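Local coordinates for protein transcriptional regulator (Mesorhizobium loti, PDB 3BHQ) that probably binds DNA at cis-regulatory sites and controls transcription as a regulator of the TetR family, at residues T22-S27 with E36-K41. Numbering follows the deposited sequence.
Sequences TAAFIS and EEIATK. With EDO (1,2-ethanediol), chain E; EDO (1,2-ethanediol), chain K.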
loop_
_atom_site.group_PDB
_atom_site.type_symbol
_atom_site.label_atom_id
_atom_site.label_comp_id
_atom_site.label_asym_id
_atom_site.label_seq_id
_atom_site.Cartn_x
_atom_site.Cartn_y
_atom_site.Cartn_z
ATOM N N THR A 22 11.786 -5.222 18.504
ATOM C CA THR A 22 10.601 -4.726 17.753
ATOM C C THR A 22 10.181 -3.351 18.244
ATOM O O THR A 22 10.047 -2.405 17.458
ATOM C CB THR A 22 9.407 -5.677 17.868
ATOM O OG1 THR A 22 9.747 -7.004 17.414
ATOM C CG2 THR A 22 8.219 -5.160 17.016
ATOM N N ALA A 23 10.091 -3.214 19.566
ATOM C CA ALA A 23 9.741 -1.911 20.167
ATOM C C ALA A 23 10.810 -0.846 19.890
ATOM O O ALA A 23 10.502 0.312 19.592
ATOM C CB ALA A 23 9.514 -2.071 21.680
ATOM N N ALA A 24 12.084 -1.238 20.015
ATOM C CA ALA A 24 13.223 -0.318 19.800
ATOM C C ALA A 24 13.285 0.206 18.372
ATOM O O ALA A 24 13.423 1.414 18.149
ATOM C CB ALA A 24 14.572 -0.994 20.198
ATOM N N PHE A 25 13.202 -0.711 17.402
ATOM C CA PHE A 25 13.163 -0.304 15.997
ATOM C C PHE A 25 11.974 0.614 15.682
ATOM O O PHE A 25 12.166 1.618 15.020
ATOM C CB PHE A 25 13.164 -1.508 15.038
ATOM C CG PHE A 25 14.446 -2.295 15.013
ATOM C CD1 PHE A 25 15.680 -1.650 14.878
ATOM C CD2 PHE A 25 14.430 -3.691 15.041
ATOM C CE1 PHE A 25 16.863 -2.370 14.840
ATOM C CE2 PHE A 25 15.631 -4.434 14.983
ATOM C CZ PHE A 25 16.843 -3.764 14.876
ATOM N N ILE A 26 10.796 0.291 16.196
ATOM C CA ILE A 26 9.601 1.153 15.978
ATOM C C ILE A 26 9.800 2.533 16.595
ATOM O O ILE A 26 9.543 3.550 15.955
ATOM C CB ILE A 26 8.316 0.471 16.468
ATOM C CG1 ILE A 26 7.976 -0.679 15.517
ATOM C CG2 ILE A 26 7.147 1.510 16.599
ATOM C CD1 ILE A 26 6.858 -1.609 15.952
ATOM N N SER A 27 10.340 2.569 17.807
ATOM C CA SER A 27 10.552 3.822 18.507
ATOM C C SER A 27 11.672 4.696 17.943
ATOM O O SER A 27 11.529 5.902 17.864
ATOM C CB SER A 27 10.821 3.512 19.997
ATOM O OG SER A 27 11.052 4.690 20.751
ATOM N N GLU A 36 23.407 -3.255 21.818
ATOM C CA GLU A 36 23.642 -3.019 23.237
ATOM C C GLU A 36 22.385 -2.481 23.930
ATOM O O GLU A 36 21.996 -2.969 24.999
ATOM C CB GLU A 36 24.859 -2.079 23.438
ATOM C CG GLU A 36 26.236 -2.672 22.959
ATOM C CD GLU A 36 26.466 -2.745 21.420
ATOM O OE1 GLU A 36 25.715 -2.111 20.627
ATOM O OE2 GLU A 36 27.410 -3.460 21.004
ATOM N N GLU A 37 21.713 -1.513 23.307
ATOM C CA GLU A 37 20.470 -0.963 23.855
ATOM C C GLU A 37 19.328 -1.993 23.883
ATOM O O GLU A 37 18.539 -2.044 24.831
ATOM C CB GLU A 37 20.055 0.302 23.082
ATOM C CG GLU A 37 21.037 1.462 23.335
ATOM C CD GLU A 37 20.910 2.592 22.337
ATOM O OE1 GLU A 37 21.236 2.369 21.156
ATOM O OE2 GLU A 37 20.542 3.712 22.743
ATOM N N ILE A 38 19.233 -2.808 22.824
ATOM C CA ILE A 38 18.234 -3.872 22.755
ATOM C C ILE A 38 18.481 -4.919 23.848
ATOM O O ILE A 38 17.535 -5.357 24.523
ATOM C CB ILE A 38 18.181 -4.516 21.341
ATOM C CG1 ILE A 38 17.587 -3.490 20.350
ATOM C CG2 ILE A 38 17.303 -5.787 21.339
ATOM C CD1 ILE A 38 17.836 -3.807 18.894
ATOM N N ALA A 39 19.755 -5.283 24.040
ATOM C CA ALA A 39 20.133 -6.232 25.093
ATOM C C ALA A 39 19.642 -5.727 26.441
ATOM O O ALA A 39 18.986 -6.458 27.197
ATOM C CB ALA A 39 21.673 -6.470 25.134
ATOM N N THR A 40 19.928 -4.463 26.737
ATOM C CA THR A 40 19.507 -3.856 28.001
ATOM C C THR A 40 17.985 -3.872 28.165
ATOM O O THR A 40 17.477 -4.294 29.200
ATOM C CB THR A 40 20.058 -2.433 28.120
ATOM O OG1 THR A 40 21.484 -2.492 28.069
ATOM C CG2 THR A 40 19.610 -1.778 29.419
ATOM N N LYS A 41 17.274 -3.452 27.119
ATOM C CA LYS A 41 15.813 -3.423 27.125
ATOM C C LYS A 41 15.208 -4.814 27.340
ATOM O O LYS A 41 14.185 -4.954 28.010
ATOM C CB LYS A 41 15.318 -2.782 25.828
ATOM C CG LYS A 41 13.834 -2.581 25.702
ATOM C CD LYS A 41 13.518 -1.985 24.328
ATOM C CE LYS A 41 12.025 -1.858 24.117
ATOM N NZ LYS A 41 11.461 -0.855 25.093
HETATM C C1 EDO E . 11.677 1.833 22.796
HETATM O O1 EDO E . 10.736 1.516 23.830
HETATM C C2 EDO E . 13.046 1.251 23.114
HETATM O O2 EDO E . 14.106 2.078 22.630
HETATM C C1 EDO K . 11.477 5.695 13.380
HETATM O O1 EDO K . 11.370 6.236 12.063
HETATM C C2 EDO K . 10.811 6.621 14.385
HETATM O O2 EDO K . 11.808 7.435 15.005
#
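Ala24 and Ile38 form the apolar centre of this contact: each points its CB at the opposite helix, and the Ala24 methyl rests against the side of the isoleucine stem, CB to CG1 of Ile38 at 3.9 Å. This is also where the backbones come nearest, the CA atoms of Ala24 and Ile38 lying 6.8 Å apart. With CG1 anti to its own carbonyl carbon (chi1 -69°) and the chain then extended, Ile38 reaches onward to the Phe25 ring. CD1 of Ile38 meets CZ of Phe25 at 4.1 Å, arriving obliquely, and the two side chains cross at about a right angle. Phe25 also stacks on Phe60 and Ile38 touches Leu59, so helix 56-83 continues the same hydrophobic core; Thr33, from the intervening loop, touches Ala24, Phe25 and Ile38.

At the solvent-facing border the aliphatic part of Lys41 takes over. Its chain runs extended as far as CE, which reaches the Ala23 methyl, CB of Ala23 to CE of Lys41 at 3.5 Å, and then bends, bringing NZ to an ethanediol that lies beside Ala24 and Ser27.

No hydrogen bond joins the two segments directly; Lys41 NZ instead donates to O1 of this one ethanediol at 2.8 Å. The molecule, probably from the crystallisation liquor, packs by van der Waals contact on Ser27, its C1 lying 3.4 Å from Ser27 CB.

The axes of segments 22-27 and 36-41 come within 10.2 Å, their N-to-C directions 129° apart; the side-chain contacts join helix 9-28 to helix 35-42, the first helix of the predicted helix-turn-helix. The packing of these two helices, closed by the start of helix 56-83, is consistent with the N-terminal DNA-binding domain of TetR-family regulators.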